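Local coordinates for type III Pentaketide Synthase (PDB 3EUO), which probably acts as an acyltransferase of the chalcone and stilbene synthase family, building pentaketides as a fungal type III polyketide synthase, at residues A222-L227 with S337-L342; S283-P288 with K355-V360; G298-L303 with D322-H327; G305-S308 with T313-H316; H316-Y321 with K345-L350. One frame throughout, in Å; residues are numbered along the deposited sequence.

Contact 1: residues A222-L227 with S337-L342; sequences AIYDLL and SVLNRL
Tyr224 holds CG anti to its carbonyl carbon, beside the backbone N (chi1 -59°), and this sends the ring toward helix 334-342, where Leu339, with CG likewise beside its own N, brings its CD2 methyl obliquely to the hydroxyl end of the ring. The phenol OH donates a hydrogen bond of 2.7 Å to the backbone O of Leu339. The hydroxyl meets this oxygen on a lone pair, in the carbonyl plane, with a C=O...donor angle of 134°. Leu339 CD2 lies 4.1 Å from Tyr224 CZ, while Leu342 brings CB to 3.8 Å from the same OH, so aliphatic groups of two successive helical turns shelter the polar end. Tyrosine suits this place because it spans the gap between strand and helix and still has a proton to give at its tip. Its backbone belongs to a classic beta bulge, in which Ile223 and Tyr224 both face Ile5 of the neighbouring strand 4-11, in the large mixed sheet of the thiolase-like fold. Leu376 of strand 370-378 touches both Tyr224 and Leu339. Burying the phenol is thus compensated by one well-directed bond to a main-chain carbonyl, which ties helix to sheet.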
# COMPACT_ATOMS: atom_id res chain seq x y z
N ALA A 222 -25.24 9.07 -12.11
CA ALA A 222 -23.85 8.62 -12.03
C ALA A 222 -23.20 8.95 -13.36
O ALA A 222 -23.89 9.23 -14.34
CB ALA A 222 -23.78 7.13 -11.75
N ILE A 223 -21.87 8.95 -13.39
CA ILE A 223 -21.15 9.24 -14.62
C ILE A 223 -20.88 7.95 -15.38
O ILE A 223 -21.16 7.85 -16.57
CB ILE A 223 -19.84 10.03 -14.35
CG1 ILE A 223 -20.14 11.38 -13.70
CG2 ILE A 223 -19.11 10.31 -15.65
CD1 ILE A 223 -19.96 11.39 -12.24
N TYR A 224 -20.35 6.95 -14.67
CA TYR A 224 -20.09 5.63 -15.24
C TYR A 224 -20.60 4.58 -14.28
O TYR A 224 -20.55 4.78 -13.07
CB TYR A 224 -18.59 5.38 -15.43
CG TYR A 224 -17.85 6.35 -16.32
CD1 TYR A 224 -17.92 6.23 -17.72
CD2 TYR A 224 -17.05 7.35 -15.79
CE1 TYR A 224 -17.23 7.11 -18.55
CE2 TYR A 224 -16.34 8.23 -16.61
CZ TYR A 224 -16.44 8.10 -17.99
OH TYR A 224 -15.74 8.97 -18.81
N ASP A 225 -21.09 3.47 -14.82
CA ASP A 225 -21.30 2.25 -14.03
C ASP A 225 -20.10 1.33 -14.25
O ASP A 225 -19.63 1.17 -15.38
CB ASP A 225 -22.59 1.55 -14.46
CG ASP A 225 -23.82 2.39 -14.22
OD1 ASP A 225 -24.02 2.86 -13.08
OD2 ASP A 225 -24.59 2.59 -15.18
N LEU A 226 -19.60 0.73 -13.17
CA LEU A 226 -18.47 -0.20 -13.29
C LEU A 226 -19.01 -1.62 -13.40
O LEU A 226 -19.63 -2.12 -12.48
CB LEU A 226 -17.52 -0.05 -12.09
CG LEU A 226 -16.32 -1.00 -11.98
CD1 LEU A 226 -15.45 -1.02 -13.24
CD2 LEU A 226 -15.48 -0.64 -10.75
N LEU A 227 -18.78 -2.26 -14.55
CA LEU A 227 -19.43 -3.54 -14.84
C LEU A 227 -18.54 -4.75 -14.59
O LEU A 227 -19.02 -5.83 -14.25
CB LEU A 227 -19.94 -3.58 -16.29
CG LEU A 227 -20.94 -2.49 -16.70
CD1 LEU A 227 -21.35 -2.68 -18.16
CD2 LEU A 227 -22.16 -2.48 -15.79
N SER A 337 -7.82 11.07 -14.90
CA SER A 337 -7.76 12.29 -15.70
C SER A 337 -8.32 12.04 -17.10
O SER A 337 -9.11 12.84 -17.61
CB SER A 337 -6.32 12.81 -15.78
OG SER A 337 -6.28 14.05 -16.45
N VAL A 338 -7.93 10.91 -17.70
CA VAL A 338 -8.51 10.44 -18.97
C VAL A 338 -10.04 10.23 -18.88
O VAL A 338 -10.79 10.74 -19.72
CB VAL A 338 -7.78 9.16 -19.47
CG1 VAL A 338 -8.49 8.57 -20.69
CG2 VAL A 338 -6.31 9.47 -19.79
N LEU A 339 -10.50 9.51 -17.86
CA LEU A 339 -11.94 9.28 -17.68
C LEU A 339 -12.75 10.56 -17.44
O LEU A 339 -13.90 10.68 -17.91
CB LEU A 339 -12.20 8.26 -16.56
CG LEU A 339 -11.82 6.82 -16.89
CD1 LEU A 339 -11.85 6.02 -15.61
CD2 LEU A 339 -12.78 6.22 -17.93
N ASN A 340 -12.15 11.52 -16.72
CA ASN A 340 -12.76 12.82 -16.51
C ASN A 340 -12.87 13.59 -17.83
O ASN A 340 -13.91 14.15 -18.16
CB ASN A 340 -11.96 13.62 -15.48
CG ASN A 340 -12.65 14.91 -15.06
OD1 ASN A 340 -13.86 14.92 -14.79
ND2 ASN A 340 -11.90 16.00 -15.01
N ARG A 341 -11.77 13.60 -18.59
CA ARG A 341 -11.73 14.34 -19.85
C ARG A 341 -12.66 13.72 -20.90
O ARG A 341 -13.27 14.44 -21.69
CB ARG A 341 -10.29 14.42 -20.37
CG ARG A 341 -10.11 15.20 -21.67
CD ARG A 341 -10.15 16.71 -21.46
NE ARG A 341 -9.71 17.41 -22.66
CZ ARG A 341 -10.42 18.33 -23.32
NH1 ARG A 341 -11.61 18.70 -22.88
NH2 ARG A 341 -9.92 18.89 -24.41
N LEU A 342 -12.76 12.39 -20.90
CA LEU A 342 -13.56 11.67 -21.90
C LEU A 342 -15.01 12.15 -21.95
O LEU A 342 -15.61 12.22 -23.02
CB LEU A 342 -13.52 10.16 -21.65
CG LEU A 342 -14.24 9.23 -22.64
CD1 LEU A 342 -13.66 9.32 -24.04
CD2 LEU A 342 -14.21 7.79 -22.14

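Contact 2: residues S283-P288 with K355-V360; sequences SSYQKP and KVKEYV
The hydroxyl of Tyr285 is gripped securely by Glu358 N, which donates to Tyr285 OH over 2.9 Å in an almost straight bond (N-H...O 170°). A water at the edge of the ring, in its plane, lies 2.5 Å from Tyr285 OH, a distance unusually short and to be read with caution. The same water donates to Glu358 OE1 at 3.1 Å, so the backbone of Glu358 holds the phenol directly and its carboxylate only through the water; ring and carboxylate planes are nearly perpendicular (82°). Tyr285 comes from the irregular connection between helix 258-277 and strand 292-295. It reaches across to the start of strand 359-366, which runs parallel to 292-295 at one margin of the mixed sheet of the thiolase-like fold. There the edge of Tyr359 points at the face of Tyr285 in a T-shaped pair. Tyr359 CD2 stands 3.4 Å above the plane of the Tyr285 ring, over its centre; the centroids are 4.8 Å apart and the planes meet at 61°. Aromatic residues suit both places, one offering a face and the other an edge. Lys357 puts CB at the edge of the Tyr285 ring, 4.0 Å from CE1, while its bent chain turns NZ back to donate to Lys355 O at 2.8 Å.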
# COMPACT_ATOMS: atom_id res chain seq x y z
N SER A 283 -25.82 -5.87 -28.94
CA SER A 283 -25.17 -6.35 -30.16
C SER A 283 -24.19 -5.34 -30.75
O SER A 283 -23.22 -5.72 -31.41
CB SER A 283 -26.20 -6.76 -31.22
OG SER A 283 -27.14 -5.73 -31.48
N SER A 284 -24.45 -4.06 -30.52
CA SER A 284 -23.60 -2.99 -31.05
C SER A 284 -22.29 -2.80 -30.28
O SER A 284 -21.46 -1.95 -30.64
CB SER A 284 -24.39 -1.68 -31.14
OG SER A 284 -25.06 -1.41 -29.92
N TYR A 285 -22.09 -3.59 -29.23
CA TYR A 285 -20.85 -3.57 -28.46
C TYR A 285 -20.27 -4.98 -28.36
O TYR A 285 -20.42 -5.67 -27.35
CB TYR A 285 -21.07 -2.93 -27.08
CG TYR A 285 -21.45 -1.47 -27.20
CD1 TYR A 285 -20.47 -0.48 -27.25
CD2 TYR A 285 -22.79 -1.08 -27.30
CE1 TYR A 285 -20.81 0.86 -27.39
CE2 TYR A 285 -23.14 0.25 -27.43
CZ TYR A 285 -22.15 1.21 -27.48
OH TYR A 285 -22.49 2.53 -27.61
N GLN A 286 -19.63 -5.39 -29.45
CA GLN A 286 -19.14 -6.76 -29.63
C GLN A 286 -17.67 -6.83 -29.99
O GLN A 286 -17.00 -7.82 -29.70
CB GLN A 286 -19.93 -7.45 -30.74
CG GLN A 286 -21.06 -8.33 -30.26
CD GLN A 286 -21.20 -9.59 -31.11
OE1 GLN A 286 -21.62 -10.64 -30.62
NE2 GLN A 286 -20.83 -9.50 -32.38
N LYS A 287 -17.18 -5.78 -30.65
CA LYS A 287 -15.80 -5.76 -31.15
C LYS A 287 -15.05 -4.54 -30.61
O LYS A 287 -15.68 -3.56 -30.23
CB LYS A 287 -15.78 -5.81 -32.69
CG LYS A 287 -16.31 -4.55 -33.39
CD LYS A 287 -16.16 -4.64 -34.91
CE LYS A 287 -16.81 -3.44 -35.60
NZ LYS A 287 -18.29 -3.41 -35.38
N PRO A 288 -13.70 -4.62 -30.55
CA PRO A 288 -12.88 -3.54 -29.96
C PRO A 288 -13.26 -2.13 -30.45
O PRO A 288 -13.40 -1.22 -29.64
CB PRO A 288 -11.46 -3.90 -30.40
CG PRO A 288 -11.49 -5.38 -30.50
CD PRO A 288 -12.86 -5.74 -31.00
N LYS A 355 -20.07 8.88 -33.06
CA LYS A 355 -20.75 8.05 -32.08
C LYS A 355 -20.01 7.98 -30.75
O LYS A 355 -19.00 7.29 -30.62
CB LYS A 355 -21.05 6.65 -32.64
CG LYS A 355 -22.36 6.59 -33.44
CD LYS A 355 -23.52 7.17 -32.61
CE LYS A 355 -24.73 7.54 -33.46
NZ LYS A 355 -25.65 8.45 -32.72
N VAL A 356 -20.53 8.74 -29.79
CA VAL A 356 -20.06 8.67 -28.41
C VAL A 356 -20.55 7.35 -27.84
O VAL A 356 -21.76 7.10 -27.81
CB VAL A 356 -20.59 9.84 -27.55
CG1 VAL A 356 -20.14 9.71 -26.10
CG2 VAL A 356 -20.15 11.17 -28.13
N LYS A 357 -19.62 6.52 -27.40
CA LYS A 357 -19.94 5.15 -27.00
C LYS A 357 -20.49 5.06 -25.59
O LYS A 357 -20.10 5.80 -24.69
CB LYS A 357 -18.72 4.24 -27.17
CG LYS A 357 -18.12 4.25 -28.58
CD LYS A 357 -19.18 4.04 -29.68
CE LYS A 357 -18.54 3.81 -31.04
NZ LYS A 357 -17.71 4.95 -31.50
N GLU A 358 -21.41 4.12 -25.41
CA GLU A 358 -22.07 3.86 -24.13
C GLU A 358 -21.20 3.00 -23.23
O GLU A 358 -21.43 2.92 -22.02
CB GLU A 358 -23.40 3.16 -24.39
CG GLU A 358 -24.43 3.33 -23.30
CD GLU A 358 -25.86 3.30 -23.83
OE1 GLU A 358 -26.06 3.36 -25.07
OE2 GLU A 358 -26.78 3.24 -23.00
N TYR A 359 -20.20 2.35 -23.82
CA TYR A 359 -19.33 1.44 -23.08
C TYR A 359 -17.87 1.78 -23.32
O TYR A 359 -17.45 2.03 -24.46
CB TYR A 359 -19.62 -0.02 -23.45
CG TYR A 359 -21.01 -0.46 -23.05
CD1 TYR A 359 -21.25 -1.05 -21.81
CD2 TYR A 359 -22.09 -0.28 -23.91
CE1 TYR A 359 -22.53 -1.45 -21.43
CE2 TYR A 359 -23.38 -0.66 -23.54
CZ TYR A 359 -23.58 -1.25 -22.31
OH TYR A 359 -24.85 -1.63 -21.95
N VAL A 360 -17.11 1.79 -22.23
CA VAL A 360 -15.74 2.29 -22.24
C VAL A 360 -14.82 1.23 -21.64
O VAL A 360 -15.09 0.70 -20.55
CB VAL A 360 -15.62 3.61 -21.42
CG1 VAL A 360 -14.23 4.20 -21.53
CG2 VAL A 360 -16.67 4.62 -21.88
O HOH W 1 -24.89 3.21 -27.96

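Contact 3: residues G298-L303 with D322-H327; sequences GGATIL and DRYINH
Tyr324 of helix 318-327 sets its phenol against the start of helix 300-310, touching Gly299 and Ala300. Both helices belong to the C-terminal half of the thiolase-like fold, and the two glycines ahead of Ala300 are part of the HPGG sequence whose histidine, as in other chalcone synthases, probably serves the catalytic triad. The conformation of Tyr324 makes the meeting possible: CG is anti to the backbone N (chi1 -180°), which stretches the ring away from its own helix. The ring stands obliquely to the backbone of Gly299 and Ala300, and Ala300 N is 3.1 Å from Tyr324 OH. The hydroxyl's established partner is the backbone O of Thr46, to which it is hydrogen-bonded. Ala300 CB comes to 3.6 Å from Tyr324 OH and 4.1 Å from CE2, so a small residue suits the first helical turn, where the phenol end lies close against it. Gly299 is the N-cap, its O accepting a 3.0 Å bond from Ile302 N. A phenylalanine in place of Tyr324 would keep the ring but is likely to leave the Thr46 carbonyl without its hydroxyl partner and the end of the ring less firmly anchored. Nearer the backbone of Tyr324 the contact is lighter. The CB of Leu303 points toward helix 318-327, and its CD1 lies 4.5 Å from Tyr324 CB.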
# COMPACT_ATOMS: atom_id res chain seq x y z
N GLY A 298 1.07 5.45 -21.31
CA GLY A 298 2.39 5.22 -20.71
C GLY A 298 3.52 5.75 -21.57
O GLY A 298 4.55 6.20 -21.05
N GLY A 299 3.32 5.69 -22.88
CA GLY A 299 4.23 6.25 -23.89
C GLY A 299 3.49 6.27 -25.22
O GLY A 299 2.45 5.62 -25.36
N ALA A 300 4.01 7.01 -26.21
CA ALA A 300 3.34 7.08 -27.51
C ALA A 300 3.16 5.71 -28.16
O ALA A 300 2.13 5.46 -28.80
CB ALA A 300 4.06 8.03 -28.45
N THR A 301 4.14 4.83 -27.98
CA THR A 301 4.07 3.48 -28.56
C THR A 301 2.95 2.65 -27.96
O THR A 301 2.50 1.69 -28.57
CB THR A 301 5.40 2.70 -28.43
OG1 THR A 301 5.65 2.41 -27.06
CG2 THR A 301 6.56 3.51 -29.00
N ILE A 302 2.51 3.01 -26.75
CA ILE A 302 1.40 2.31 -26.10
C ILE A 302 0.10 2.60 -26.84
O ILE A 302 -0.70 1.70 -27.10
CB ILE A 302 1.27 2.70 -24.60
CG1 ILE A 302 2.55 2.36 -23.83
CG2 ILE A 302 0.03 2.03 -23.98
CD1 ILE A 302 3.01 0.91 -23.93
N LEU A 303 -0.10 3.87 -27.18
CA LEU A 303 -1.29 4.29 -27.90
C LEU A 303 -1.29 3.76 -29.33
O LEU A 303 -2.28 3.16 -29.76
CB LEU A 303 -1.44 5.81 -27.88
CG LEU A 303 -1.53 6.46 -26.49
CD1 LEU A 303 -1.59 7.96 -26.61
CD2 LEU A 303 -2.72 5.92 -25.69
N ASP A 322 -5.32 13.39 -25.59
CA ASP A 322 -5.46 14.73 -25.03
C ASP A 322 -4.62 14.91 -23.77
O ASP A 322 -3.91 15.90 -23.62
CB ASP A 322 -6.93 15.03 -24.72
CG ASP A 322 -7.13 16.43 -24.18
OD1 ASP A 322 -7.33 17.35 -24.99
OD2 ASP A 322 -7.11 16.60 -22.94
N ARG A 323 -4.72 13.93 -22.87
CA ARG A 323 -3.92 13.93 -21.63
C ARG A 323 -2.43 13.84 -21.91
O ARG A 323 -1.63 14.63 -21.39
CB ARG A 323 -4.36 12.77 -20.73
CG ARG A 323 -5.27 13.18 -19.59
CD ARG A 323 -6.59 13.75 -20.08
NE ARG A 323 -7.10 14.67 -19.07
CZ ARG A 323 -7.02 15.99 -19.13
NH1 ARG A 323 -6.48 16.59 -20.18
NH2 ARG A 323 -7.51 16.71 -18.14
N TYR A 324 -2.06 12.90 -22.77
CA TYR A 324 -0.66 12.63 -23.06
C TYR A 324 0.04 13.84 -23.69
O TYR A 324 1.12 14.25 -23.24
CB TYR A 324 -0.58 11.42 -24.00
CG TYR A 324 0.83 11.04 -24.38
CD1 TYR A 324 1.69 10.42 -23.47
CD2 TYR A 324 1.30 11.28 -25.66
CE1 TYR A 324 2.99 10.07 -23.83
CE2 TYR A 324 2.60 10.94 -26.04
CZ TYR A 324 3.43 10.33 -25.13
OH TYR A 324 4.70 10.00 -25.51
N ILE A 325 -0.59 14.42 -24.71
CA ILE A 325 0.02 15.54 -25.42
C ILE A 325 0.15 16.78 -24.54
O ILE A 325 1.19 17.44 -24.54
CB ILE A 325 -0.75 15.87 -26.73
CG1 ILE A 325 -0.62 14.71 -27.72
CG2 ILE A 325 -0.20 17.16 -27.36
CD1 ILE A 325 -1.52 14.83 -28.96
N ASN A 326 -0.90 17.08 -23.78
CA ASN A 326 -0.97 18.32 -23.04
C ASN A 326 -0.47 18.27 -21.60
O ASN A 326 -0.24 19.33 -20.99
CB ASN A 326 -2.40 18.87 -23.10
CG ASN A 326 -2.83 19.15 -24.52
OD1 ASN A 326 -3.67 18.44 -25.08
ND2 ASN A 326 -2.22 20.16 -25.14
N HIS A 327 -0.28 17.07 -21.06
CA HIS A 327 0.12 16.91 -19.65
C HIS A 327 1.20 15.87 -19.40
O HIS A 327 1.82 15.87 -18.33
CB HIS A 327 -1.10 16.60 -18.77
CG HIS A 327 -2.17 17.64 -18.85
ND1 HIS A 327 -2.16 18.78 -18.08
CD2 HIS A 327 -3.28 17.72 -19.63
CE1 HIS A 327 -3.22 19.51 -18.37
NE2 HIS A 327 -3.92 18.89 -19.31

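Contact 4: residues G305-S308 with T313-H316; sequences GAES and TPEH
Glu307 meets Pro314 through one carboxylate oxygen: OE2 lies 3.3 Å from Pro314 CA and 3.6 Å from Pro314 CB. The two side chains cross at about a right angle, and OE2 lies against CA and CB of the proline. These are van der Waals approaches to carbon-bound hydrogens, probably eased by the slight positive polarisation of the CA-H next to the amide. Closer to the helix, Glu307 CG passes 4.1 Å from the backbone O of Thr313. From CG outward the side chain runs straight (chi2 164°), which carries the carboxylate from helix 300-310 to the turn. The same OE2 that touches Pro314 is hydrogen-bonded to Tyr321 OH, which helps to fix the rotation of the carboxylate. An alanine here would remove the carboxylate, and would probably leave the Tyr321 hydroxyl without this hydrogen-bond partner and open a gap beside Pro314.

In the next shell, the position of Pro314 depends on the turn that carries it. His316 N donates to Thr313 O at 3.0 Å, the bond of a 3-10 turn, and Thr313 OG1 and His316 ND1 are linked by a 2.7 Å hydrogen bond. The other imidazole nitrogen, NE2, is bonded to Ala289 O, so both imidazole nitrogens are engaged. Proline suits the beginning of such a turn because its fixed phi already has the required value. The whole is a helix-loop-helix connection, in which helices 300-310 and 318-327 run roughly antiparallel in the C-terminal half of the thiolase-like fold.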
# COMPACT_ATOMS: atom_id res chain seq x y z
N GLY A 305 0.45 1.30 -30.46
CA GLY A 305 0.38 -0.15 -30.29
C GLY A 305 -1.03 -0.68 -30.08
O GLY A 305 -1.39 -1.72 -30.63
N ALA A 306 -1.81 0.03 -29.26
CA ALA A 306 -3.21 -0.34 -29.02
C ALA A 306 -4.05 -0.21 -30.28
O ALA A 306 -4.86 -1.09 -30.59
CB ALA A 306 -3.80 0.49 -27.89
N GLU A 307 -3.83 0.88 -31.02
CA GLU A 307 -4.48 1.10 -32.32
C GLU A 307 -4.21 -0.06 -33.28
O GLU A 307 -5.12 -0.51 -33.98
CB GLU A 307 -3.99 2.40 -32.95
CG GLU A 307 -4.44 3.65 -32.24
CD GLU A 307 -3.64 4.88 -32.64
OE1 GLU A 307 -2.89 4.83 -33.63
OE2 GLU A 307 -3.78 5.91 -31.95
N SER A 308 -2.96 -0.53 -33.29
CA SER A 308 -2.55 -1.63 -34.16
C SER A 308 -3.12 -2.97 -33.70
O SER A 308 -3.75 -3.68 -34.48
CB SER A 308 -1.02 -1.71 -34.22
OG SER A 308 -0.59 -2.83 -34.98
N THR A 313 -8.79 3.56 -34.17
CA THR A 313 -8.31 4.87 -34.61
C THR A 313 -7.84 5.65 -33.38
O THR A 313 -8.19 5.30 -32.25
CB THR A 313 -9.41 5.70 -35.32
OG1 THR A 313 -10.43 6.08 -34.38
CG2 THR A 313 -10.04 4.91 -36.48
N PRO A 314 -7.03 6.71 -33.59
CA PRO A 314 -6.63 7.54 -32.45
C PRO A 314 -7.83 8.16 -31.73
O PRO A 314 -7.77 8.40 -30.53
CB PRO A 314 -5.80 8.66 -33.10
CG PRO A 314 -5.36 8.12 -34.40
CD PRO A 314 -6.45 7.20 -34.85
N GLU A 315 -8.90 8.40 -32.48
CA GLU A 315 -10.11 8.99 -31.93
C GLU A 315 -10.81 8.07 -30.93
O GLU A 315 -11.53 8.55 -30.05
CB GLU A 315 -11.07 9.40 -33.05
CG GLU A 315 -10.63 10.68 -33.78
CD GLU A 315 -9.52 10.44 -34.80
OE1 GLU A 315 -9.31 9.28 -35.22
OE2 GLU A 315 -8.85 11.43 -35.18
N HIS A 316 -10.59 6.76 -31.07
CA HIS A 316 -11.09 5.79 -30.10
C HIS A 316 -10.50 6.04 -28.72
O HIS A 316 -11.16 5.78 -27.72
CB HIS A 316 -10.77 4.36 -30.54
CG HIS A 316 -11.72 3.82 -31.56
ND1 HIS A 316 -11.66 4.16 -32.89
CD2 HIS A 316 -12.76 2.95 -31.44
CE1 HIS A 316 -12.62 3.53 -33.55
NE2 HIS A 316 -13.30 2.80 -32.69

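Contact 5: residues H316-Y321 with K345-L350; sequences HMRASY and KDMDAL
The Arg318 guanidinium meets Met347 at its edge, with Met347 O near its plane, while Leu350 C approaches the group obliquely. The edge contact is a hydrogen bond from Arg318 NE to Met347 O, short at 2.8 Å but weak, because the N-H...O angle is only 128°. Met347 O also accepts a hydrogen bond from Leu350 N, at 2.9 Å, so two donors share this carbonyl. Another corner of the guanidinium, NH2, donates to a water 2.9 Å away, which donates in turn to Asp348 OD1 at 2.7 Å. The water thus links the opposite charges of Arg318 NH2 and Asp348 OD1, 5.3 Å apart; Asp348 OD1 is also salt-bridged to Arg378. The remaining nitrogen, NH1, forms a salt bridge with Asp292 and a hydrogen bond with Glu315 O. Each nitrogen therefore has an acceptor, although that of NE is weakly bonded, which suits a buried arginine.

These bonds join the start of helix 318-327 to the short helix 345-348, two neighbouring elements of the C-terminal half of the thiolase-like fold. Arg318 gets there with CG between its backbone N and carbonyl carbon (chi1 60°), from where its chain runs straight from CG to NE. The Met347 side chain runs antiparallel to it, bent at chi2 and chi3, and brings SD to 3.9 Å from Arg318 CG. Ala319 adds CB at 4.4 Å from the same sulfur, and its small size allows the flexible, polarisable thioether to lie close to the helix backbone. Leu350, at the solvent-exposed side, packs CB 3.7 Å from Arg318 CD.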
# COMPACT_ATOMS: atom_id res chain seq x y z
N HIS A 316 -10.59 6.76 -31.07
CA HIS A 316 -11.09 5.79 -30.10
C HIS A 316 -10.50 6.04 -28.72
O HIS A 316 -11.16 5.78 -27.72
CB HIS A 316 -10.77 4.36 -30.54
CG HIS A 316 -11.72 3.82 -31.56
ND1 HIS A 316 -11.66 4.16 -32.89
CD2 HIS A 316 -12.76 2.95 -31.44
CE1 HIS A 316 -12.62 3.53 -33.55
NE2 HIS A 316 -13.30 2.80 -32.69
N MET A 317 -9.26 6.53 -28.69
CA MET A 317 -8.59 6.88 -27.44
C MET A 317 -8.31 8.39 -27.35
O MET A 317 -7.27 8.79 -26.83
CB MET A 317 -7.27 6.12 -27.30
CG MET A 317 -7.40 4.61 -27.16
SD MET A 317 -5.79 3.78 -27.27
CE MET A 317 -5.05 4.68 -28.56
N ARG A 318 -9.26 9.21 -27.82
CA ARG A 318 -9.08 10.67 -27.92
C ARG A 318 -8.70 11.37 -26.60
O ARG A 318 -7.88 12.30 -26.60
CB ARG A 318 -10.33 11.32 -28.53
CG ARG A 318 -11.60 11.10 -27.73
CD ARG A 318 -12.83 11.38 -28.58
NE ARG A 318 -14.07 10.99 -27.93
CZ ARG A 318 -14.53 9.74 -27.87
NH1 ARG A 318 -13.85 8.73 -28.42
NH2 ARG A 318 -15.68 9.49 -27.27
N ALA A 319 -9.30 10.94 -25.50
CA ALA A 319 -8.99 11.51 -24.18
C ALA A 319 -7.59 11.11 -23.69
O ALA A 319 -6.94 11.87 -22.96
CB ALA A 319 -10.06 11.10 -23.17
N SER A 320 -7.12 9.94 -24.11
CA SER A 320 -5.77 9.46 -23.79
C SER A 320 -4.74 10.32 -24.51
O SER A 320 -3.77 10.76 -23.91
CB SER A 320 -5.61 8.00 -24.19
OG SER A 320 -6.49 7.17 -23.46
N TYR A 321 -4.98 10.56 -25.80
CA TYR A 321 -4.16 11.50 -26.57
C TYR A 321 -4.15 12.91 -25.98
O TYR A 321 -3.09 13.53 -25.90
CB TYR A 321 -4.59 11.53 -28.03
CG TYR A 321 -3.91 10.46 -28.85
CD1 TYR A 321 -4.57 9.29 -29.20
CD2 TYR A 321 -2.58 10.62 -29.26
CE1 TYR A 321 -3.93 8.30 -29.95
CE2 TYR A 321 -1.93 9.64 -30.00
CZ TYR A 321 -2.62 8.48 -30.35
OH TYR A 321 -1.98 7.51 -31.08
N LYS A 345 -17.53 17.85 -23.31
CA LYS A 345 -18.16 18.10 -24.61
C LYS A 345 -17.20 18.11 -25.80
O LYS A 345 -17.54 17.59 -26.87
CB LYS A 345 -18.98 19.40 -24.60
CG LYS A 345 -20.12 19.44 -23.60
CD LYS A 345 -21.32 18.59 -24.03
CE LYS A 345 -22.48 18.69 -23.03
NZ LYS A 345 -22.14 18.08 -21.70
N ASP A 346 -16.01 18.68 -25.64
CA ASP A 346 -15.10 18.75 -26.78
C ASP A 346 -14.50 17.39 -27.14
O ASP A 346 -14.02 17.19 -28.26
CB ASP A 346 -14.04 19.86 -26.63
CG ASP A 346 -13.26 19.75 -25.36
OD1 ASP A 346 -13.35 18.70 -24.69
OD2 ASP A 346 -12.54 20.72 -25.02
N MET A 347 -14.54 16.45 -26.20
CA MET A 347 -14.20 15.07 -26.51
C MET A 347 -15.34 14.36 -27.26
O MET A 347 -15.09 13.63 -28.22
CB MET A 347 -13.74 14.30 -25.26
CG MET A 347 -12.32 14.68 -24.76
SD MET A 347 -10.94 14.44 -25.91
CE MET A 347 -10.64 16.12 -26.47
N ASP A 348 -16.59 14.62 -26.85
CA ASP A 348 -17.76 14.11 -27.58
C ASP A 348 -17.65 14.45 -29.07
O ASP A 348 -18.02 13.64 -29.92
CB ASP A 348 -19.07 14.66 -27.01
CG ASP A 348 -19.38 14.16 -25.60
OD1 ASP A 348 -18.72 13.21 -25.13
OD2 ASP A 348 -20.30 14.72 -24.97
N ALA A 349 -17.11 15.63 -29.35
CA ALA A 349 -16.96 16.15 -30.72
C ALA A 349 -15.95 15.38 -31.58
O ALA A 349 -15.97 15.47 -32.81
CB ALA A 349 -16.60 17.63 -30.69
N LEU A 350 -15.08 14.61 -30.93
CA LEU A 350 -14.08 13.84 -31.65
C LEU A 350 -14.38 12.33 -31.67
O LEU A 350 -13.55 11.54 -32.11
CB LEU A 350 -12.68 14.11 -31.08
CG LEU A 350 -12.12 15.52 -31.28
CD1 LEU A 350 -10.96 15.77 -30.33
CD2 LEU A 350 -11.70 15.74 -32.73
O HOH W 2 -16.50 11.71 -25.58

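Helices 318-327 and 334-342 connect most of the five contacts. Arg341 of contact 1 makes two salt bridges, from NE to Asp322 OD2 of contact 3 (2.7 Å) and from NH1 to Asp346 OD1 of contact 5. Contacts 1 and 2 reach the same sheet and touch where Leu342 CD2 lies 3.6 Å from Val360 CG1. Contacts 4 and 5 share His316, with centres 12 Å apart, whereas contacts 2 and 3 lie 23 Å apart, centre to centre. Contact 3 probably lies nearest to catalysis; Cys143, present here as 3-sulfinoalanine, belongs to none of the five.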